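Local atomic coordinates of L544 (Acanthamoeba polyphaga mimivirus, PDB entry 4AMQ), a protein that probably acts as a metal-dependent nucleotidyltransferase of the virion, its nucleotidyltransferase domain binding manganese and a helical domain following it. Residues A[283-297]-A[335-349]. Sequence-based numbering, arbitrary orientation.
Sequences IDSYRTIYESGNLDL and QDKIIAWNTLLTQLY
Two donors share the carbonyl O of Ile338: Asn342 N, from the next helical turn, and the hydroxyl of Tyr286, which arrives from the facing helix at 2.7 Å between Tyr286 OH and Ile338 O. The hydroxyl O lies in the plane of the Ile338 carbonyl, on a lone pair. Tyrosine suits this place: its ring is buried while its hydroxyl still finds an acceptor. With CG anti to the backbone N (chi1 -170°), the ring of Tyr286 reaches across as a knob among Ile338, Trp341, Asn342 and Leu345. Leu345 CD1 makes a CH-pi contact 3.6 Å from the ring centroid, and Leu295 CD2 covers the opposite face. Asn342 OD1, buried here without a hydrogen-bond partner, lies 3.5 Å from Tyr286 CD1.

Helices 274-292 and 334-368 run roughly antiparallel in the helical domain, their segment axes 143° apart; Ser285, Thr288 and Ile289 touch Phe202 of strand 196-204 in the nucleotidyltransferase sheet. A turn beyond Tyr286, Tyr290 is a second knob, its broad ring filling the hole between Gln335, Ile338, Ile339 and Asn342. Towards the other end, Arg287's long, extended chain carries its guanidinium, tilted, over one face of the Tyr349 ring, a cation-pi contact with Arg287 CZ 4.3 Å from the centroid. Asp284 OD1 forms a long salt bridge to Arg287 NH1 (3.5 Å), while Thr346 OG1 accepts a weak bond from Arg287 NH2.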
loop_
_atom_site.group_PDB
_atom_site.type_symbol
_atom_site.label_atom_id
_atom_site.label_comp_id
_atom_site.label_asym_id
_atom_site.label_seq_id
_atom_site.Cartn_x
_atom_site.Cartn_y
_atom_site.Cartn_z
ATOM N N ILE A 283 7.162 -0.002 7.062
ATOM C CA ILE A 283 6.920 -1.291 7.708
ATOM C C ILE A 283 5.954 -2.144 6.877
ATOM O O ILE A 283 6.119 -3.357 6.783
ATOM C CB ILE A 283 6.372 -1.112 9.136
ATOM C CG1 ILE A 283 7.456 -0.537 10.053
ATOM C CG2 ILE A 283 5.868 -2.433 9.687
ATOM C CD1 ILE A 283 6.943 -0.090 11.401
ATOM N N ASP A 284 4.951 -1.511 6.270
ATOM C CA ASP A 284 4.069 -2.216 5.336
ATOM C C ASP A 284 4.841 -2.776 4.132
ATOM O O ASP A 284 4.525 -3.850 3.629
ATOM C CB ASP A 284 2.950 -1.300 4.847
ATOM C CG ASP A 284 1.842 -1.132 5.862
ATOM O OD1 ASP A 284 1.606 -2.066 6.660
ATOM O OD2 ASP A 284 1.194 -0.065 5.846
ATOM N N SER A 285 5.853 -2.044 3.676
ATOM C CA SER A 285 6.702 -2.509 2.579
ATOM C C SER A 285 7.447 -3.799 2.939
ATOM O O SER A 285 7.508 -4.734 2.140
ATOM C CB SER A 285 7.692 -1.418 2.172
ATOM O OG SER A 285 7.007 -0.299 1.643
ATOM N N TYR A 286 8.009 -3.844 4.144
ATOM C CA TYR A 286 8.648 -5.054 4.651
ATOM C C TYR A 286 7.653 -6.211 4.601
ATOM O O TYR A 286 7.915 -7.244 3.983
ATOM C CB TYR A 286 9.127 -4.815 6.088
ATOM C CG TYR A 286 10.021 -5.895 6.669
ATOM C CD1 TYR A 286 9.503 -7.127 7.055
ATOM C CD2 TYR A 286 11.381 -5.673 6.846
ATOM C CE1 TYR A 286 10.318 -8.107 7.596
ATOM C CE2 TYR A 286 12.204 -6.649 7.384
ATOM C CZ TYR A 286 11.666 -7.861 7.760
ATOM O OH TYR A 286 12.482 -8.826 8.293
ATOM N N ARG A 287 6.501 -6.020 5.240
ATOM C CA ARG A 287 5.446 -7.034 5.292
ATOM C C ARG A 287 5.017 -7.527 3.919
ATOM O O ARG A 287 4.949 -8.731 3.673
ATOM C CB ARG A 287 4.215 -6.482 6.007
ATOM C CG ARG A 287 4.393 -6.259 7.487
ATOM C CD ARG A 287 3.290 -5.356 7.995
ATOM N NE ARG A 287 3.125 -5.443 9.439
ATOM C CZ ARG A 287 2.146 -4.844 10.104
ATOM N NH1 ARG A 287 1.257 -4.113 9.450
ATOM N NH2 ARG A 287 2.058 -4.974 11.419
ATOM N N THR A 288 4.707 -6.586 3.035
ATOM C CA THR A 288 4.224 -6.920 1.699
ATOM C C THR A 288 5.257 -7.718 0.910
ATOM O O THR A 288 4.937 -8.747 0.319
ATOM C CB THR A 288 3.839 -5.658 0.905
ATOM O OG1 THR A 288 2.732 -5.010 1.544
ATOM C CG2 THR A 288 3.452 -6.021 -0.520
ATOM N N ILE A 289 6.498 -7.242 0.903
ATOM C CA ILE A 289 7.559 -7.937 0.181
ATOM C C ILE A 289 7.804 -9.314 0.793
ATOM O O ILE A 289 7.934 -10.305 0.078
ATOM C CB ILE A 289 8.871 -7.130 0.164
ATOM C CG1 ILE A 289 8.648 -5.762 -0.484
ATOM C CG2 ILE A 289 9.954 -7.895 -0.584
ATOM C CD1 ILE A 289 9.853 -4.843 -0.400
ATOM N N TYR A 290 7.853 -9.366 2.121
ATOM C CA TYR A 290 8.046 -10.625 2.838
ATOM C C TYR A 290 6.943 -11.642 2.535
ATOM O O TYR A 290 7.224 -12.790 2.186
ATOM C CB TYR A 290 8.123 -10.376 4.345
ATOM C CG TYR A 290 8.111 -11.642 5.170
ATOM C CD1 TYR A 290 9.239 -12.447 5.258
ATOM C CD2 TYR A 290 6.970 -12.034 5.858
ATOM C CE1 TYR A 290 9.232 -13.605 6.005
ATOM C CE2 TYR A 290 6.954 -13.193 6.609
ATOM C CZ TYR A 290 8.089 -13.972 6.681
ATOM O OH TYR A 290 8.076 -15.125 7.429
ATOM N N GLU A 291 5.691 -11.219 2.668
ATOM C CA GLU A 291 4.558 -12.118 2.456
ATOM C C GLU A 291 4.514 -12.663 1.032
ATOM O O GLU A 291 4.054 -13.780 0.804
ATOM C CB GLU A 291 3.235 -11.427 2.815
ATOM C CG GLU A 291 3.121 -11.071 4.295
ATOM C CD GLU A 291 1.887 -10.246 4.618
ATOM O OE1 GLU A 291 1.100 -9.954 3.691
ATOM O OE2 GLU A 291 1.704 -9.887 5.803
ATOM N N SER A 292 5.003 -11.875 0.079
ATOM C CA SER A 292 5.029 -12.294 -1.322
ATOM C C SER A 292 6.124 -13.328 -1.580
ATOM O O SER A 292 6.127 -13.996 -2.610
ATOM C CB SER A 292 5.242 -11.090 -2.244
ATOM O OG SER A 292 6.610 -10.702 -2.265
ATOM N N GLY A 293 7.059 -13.446 -0.644
ATOM C CA GLY A 293 8.163 -14.375 -0.793
ATOM C C GLY A 293 9.303 -13.818 -1.625
ATOM O O GLY A 293 9.925 -14.550 -2.390
ATOM N N ASN A 294 9.585 -12.527 -1.471
ATOM C CA ASN A 294 10.636 -11.872 -2.243
ATOM C C ASN A 294 11.591 -11.015 -1.411
ATOM O O ASN A 294 12.410 -10.288 -1.961
ATOM C CB ASN A 294 10.034 -11.022 -3.367
ATOM C CG ASN A 294 9.423 -11.862 -4.469
ATOM O OD1 ASN A 294 10.137 -12.483 -5.256
ATOM N ND2 ASN A 294 8.096 -11.885 -4.532
ATOM N N LEU A 295 11.476 -11.090 -0.089
ATOM C CA LEU A 295 12.383 -10.354 0.786
ATOM C C LEU A 295 13.630 -11.181 1.083
ATOM O O LEU A 295 13.553 -12.203 1.757
ATOM C CB LEU A 295 11.684 -9.992 2.101
ATOM C CG LEU A 295 12.423 -9.017 3.022
ATOM C CD1 LEU A 295 12.640 -7.683 2.324
ATOM C CD2 LEU A 295 11.666 -8.817 4.330
ATOM N N ASP A 296 14.777 -10.752 0.568
ATOM C CA ASP A 296 16.033 -11.390 0.936
ATOM C C ASP A 296 16.640 -10.688 2.150
ATOM O O ASP A 296 16.193 -9.607 2.544
ATOM C CB ASP A 296 17.010 -11.441 -0.247
ATOM C CG ASP A 296 17.453 -10.067 -0.705
ATOM O OD1 ASP A 296 16.836 -9.071 -0.286
ATOM O OD2 ASP A 296 18.418 -9.985 -1.495
ATOM N N LEU A 297 17.641 -11.316 2.756
ATOM C CA LEU A 297 18.222 -10.802 3.992
ATOM C C LEU A 297 18.758 -9.391 3.809
ATOM O O LEU A 297 18.510 -8.511 4.632
ATOM C CB LEU A 297 19.334 -11.729 4.498
ATOM C CG LEU A 297 20.045 -11.271 5.775
ATOM C CD1 LEU A 297 19.035 -11.001 6.874
ATOM C CD2 LEU A 297 21.073 -12.302 6.231
ATOM N N GLN A 335 17.052 -16.561 7.580
ATOM C CA GLN A 335 15.598 -16.448 7.532
ATOM C C GLN A 335 14.956 -16.256 8.908
ATOM O O GLN A 335 13.963 -15.544 9.039
ATOM C CB GLN A 335 14.995 -17.677 6.849
ATOM C CG GLN A 335 13.526 -17.534 6.518
ATOM C CD GLN A 335 13.278 -16.436 5.505
ATOM O OE1 GLN A 335 14.139 -16.134 4.678
ATOM N NE2 GLN A 335 12.106 -15.826 5.569
ATOM N N ASP A 336 15.513 -16.904 9.930
ATOM C CA ASP A 336 15.002 -16.749 11.288
ATOM C C ASP A 336 15.054 -15.287 11.714
ATOM O O ASP A 336 14.157 -14.796 12.395
ATOM C CB ASP A 336 15.791 -17.618 12.271
ATOM C CG ASP A 336 15.477 -19.093 12.125
ATOM O OD1 ASP A 336 14.399 -19.421 11.587
ATOM O OD2 ASP A 336 16.304 -19.926 12.551
ATOM N N LYS A 337 16.116 -14.603 11.307
ATOM C CA LYS A 337 16.270 -13.179 11.565
ATOM C C LYS A 337 15.170 -12.357 10.877
ATOM O O LYS A 337 14.563 -11.473 11.493
ATOM C CB LYS A 337 17.656 -12.717 11.109
ATOM C CG LYS A 337 17.973 -11.275 11.437
ATOM C CD LYS A 337 19.315 -10.851 10.846
ATOM C CE LYS A 337 20.488 -11.441 11.602
ATOM N NZ LYS A 337 21.779 -10.840 11.156
ATOM N N ILE A 338 14.912 -12.656 9.606
ATOM C CA ILE A 338 13.885 -11.950 8.834
ATOM C C ILE A 338 12.510 -12.090 9.491
ATOM O O ILE A 338 11.751 -11.119 9.600
ATOM C CB ILE A 338 13.801 -12.484 7.385
ATOM C CG1 ILE A 338 15.160 -12.362 6.685
ATOM C CG2 ILE A 338 12.725 -11.750 6.600
ATOM C CD1 ILE A 338 15.145 -12.783 5.217
ATOM N N ILE A 339 12.205 -13.308 9.922
ATOM C CA ILE A 339 10.953 -13.624 10.600
ATOM C C ILE A 339 10.819 -12.921 11.955
ATOM O O ILE A 339 9.787 -12.315 12.246
ATOM C CB ILE A 339 10.828 -15.146 10.797
ATOM C CG1 ILE A 339 10.726 -15.839 9.436
ATOM C CG2 ILE A 339 9.635 -15.483 11.685
ATOM C CD1 ILE A 339 10.962 -17.340 9.491
ATOM N N ALA A 340 11.858 -13.012 12.782
ATOM C CA ALA A 340 11.850 -12.365 14.092
ATOM C C ALA A 340 11.659 -10.858 13.948
ATOM O O ALA A 340 10.907 -10.244 14.704
ATOM C CB ALA A 340 13.127 -12.668 14.847
ATOM N N TRP A 341 12.350 -10.270 12.976
ATOM C CA TRP A 341 12.180 -8.857 12.657
ATOM C C TRP A 341 10.738 -8.545 12.275
ATOM O O TRP A 341 10.168 -7.559 12.729
ATOM C CB TRP A 341 13.099 -8.455 11.507
ATOM C CG TRP A 341 14.486 -8.142 11.921
ATOM C CD1 TRP A 341 14.920 -7.809 13.176
ATOM C CD2 TRP A 341 15.659 -8.128 11.088
ATOM N NE1 TRP A 341 16.275 -7.585 13.167
ATOM C CE2 TRP A 341 16.743 -7.779 11.894
ATOM C CE3 TRP A 341 15.861 -8.382 9.724
ATOM C CZ2 TRP A 341 18.040 -7.669 11.388
ATOM C CZ3 TRP A 341 17.149 -8.276 9.230
ATOM C CH2 TRP A 341 18.219 -7.921 10.057
ATOM N N ASN A 342 10.159 -9.378 11.420
ATOM C CA ASN A 342 8.797 -9.153 10.958
ATOM C C ASN A 342 7.854 -9.097 12.155
ATOM O O ASN A 342 7.007 -8.213 12.255
ATOM C CB ASN A 342 8.373 -10.252 9.980
ATOM C CG ASN A 342 7.094 -9.911 9.228
ATOM O OD1 ASN A 342 6.893 -8.776 8.796
ATOM N ND2 ASN A 342 6.220 -10.899 9.071
ATOM N N THR A 343 8.029 -10.040 13.074
ATOM C CA THR A 343 7.243 -10.091 14.301
ATOM C C THR A 343 7.398 -8.819 15.135
ATOM O O THR A 343 6.413 -8.249 15.606
ATOM C CB THR A 343 7.634 -11.314 15.153
ATOM O OG1 THR A 343 7.222 -12.510 14.482
ATOM C CG2 THR A 343 6.974 -11.254 16.524
ATOM N N LEU A 344 8.637 -8.372 15.310
ATOM C CA LEU A 344 8.903 -7.173 16.098
ATOM C C LEU A 344 8.435 -5.886 15.414
ATOM O O LEU A 344 8.059 -4.926 16.083
ATOM C CB LEU A 344 10.386 -7.087 16.462
ATOM C CG LEU A 344 10.824 -8.156 17.468
ATOM C CD1 LEU A 344 12.335 -8.304 17.501
ATOM C CD2 LEU A 344 10.273 -7.846 18.857
ATOM N N LEU A 345 8.455 -5.865 14.085
ATOM C CA LEU A 345 7.973 -4.698 13.351
ATOM C C LEU A 345 6.471 -4.527 13.541
ATOM O O LEU A 345 5.939 -3.431 13.384
ATOM C CB LEU A 345 8.316 -4.793 11.860
ATOM C CG LEU A 345 9.779 -4.553 11.477
ATOM C CD1 LEU A 345 9.962 -4.655 9.967
ATOM C CD2 LEU A 345 10.262 -3.201 11.986
ATOM N N THR A 346 5.792 -5.616 13.885
ATOM C CA THR A 346 4.357 -5.562 14.140
ATOM C C THR A 346 4.057 -4.810 15.436
ATOM O O THR A 346 3.137 -3.993 15.489
ATOM C CB THR A 346 3.738 -6.968 14.188
ATOM O OG1 THR A 346 3.804 -7.558 12.883
ATOM C CG2 THR A 346 2.281 -6.896 14.633
ATOM N N GLN A 347 4.835 -5.087 16.478
ATOM C CA GLN A 347 4.713 -4.350 17.729
ATOM C C GLN A 347 5.032 -2.880 17.501
ATOM O O GLN A 347 4.322 -1.998 17.983
ATOM C CB GLN A 347 5.655 -4.919 18.791
ATOM C CG GLN A 347 5.346 -6.348 19.194
ATOM C CD GLN A 347 6.449 -6.962 20.038
ATOM O OE1 GLN A 347 6.930 -6.352 20.994
ATOM N NE2 GLN A 347 6.861 -8.174 19.681
ATOM N N LEU A 348 6.111 -2.627 16.766
ATOM C CA LEU A 348 6.534 -1.267 16.461
ATOM C C LEU A 348 5.445 -0.528 15.695
ATOM O O LEU A 348 5.175 0.642 15.954
ATOM C CB LEU A 348 7.831 -1.281 15.649
ATOM C CG LEU A 348 8.468 0.081 15.372
ATOM C CD1 LEU A 348 8.739 0.822 16.675
ATOM C CD2 LEU A 348 9.751 -0.078 14.565
ATOM N N TYR A 349 4.821 -1.224 14.751
ATOM C CA TYR A 349 3.749 -0.653 13.953
ATOM C C TYR A 349 2.629 -0.173 14.873
ATOM O O TYR A 349 2.153 0.955 14.760
ATOM C CB TYR A 349 3.222 -1.706 12.977
ATOM C CG TYR A 349 2.301 -1.172 11.905
ATOM C CD1 TYR A 349 2.807 -0.705 10.696
ATOM C CD2 TYR A 349 0.925 -1.154 12.089
ATOM C CE1 TYR A 349 1.971 -0.228 9.709
ATOM C CE2 TYR A 349 0.079 -0.676 11.105
ATOM C CZ TYR A 349 0.609 -0.215 9.916
ATOM O OH TYR A 349 -0.226 0.264 8.933
HETATM O O HOH W 1 10.010 -17.425 5.952
HETATM O O HOH W 2 11.862 -14.132 2.906
#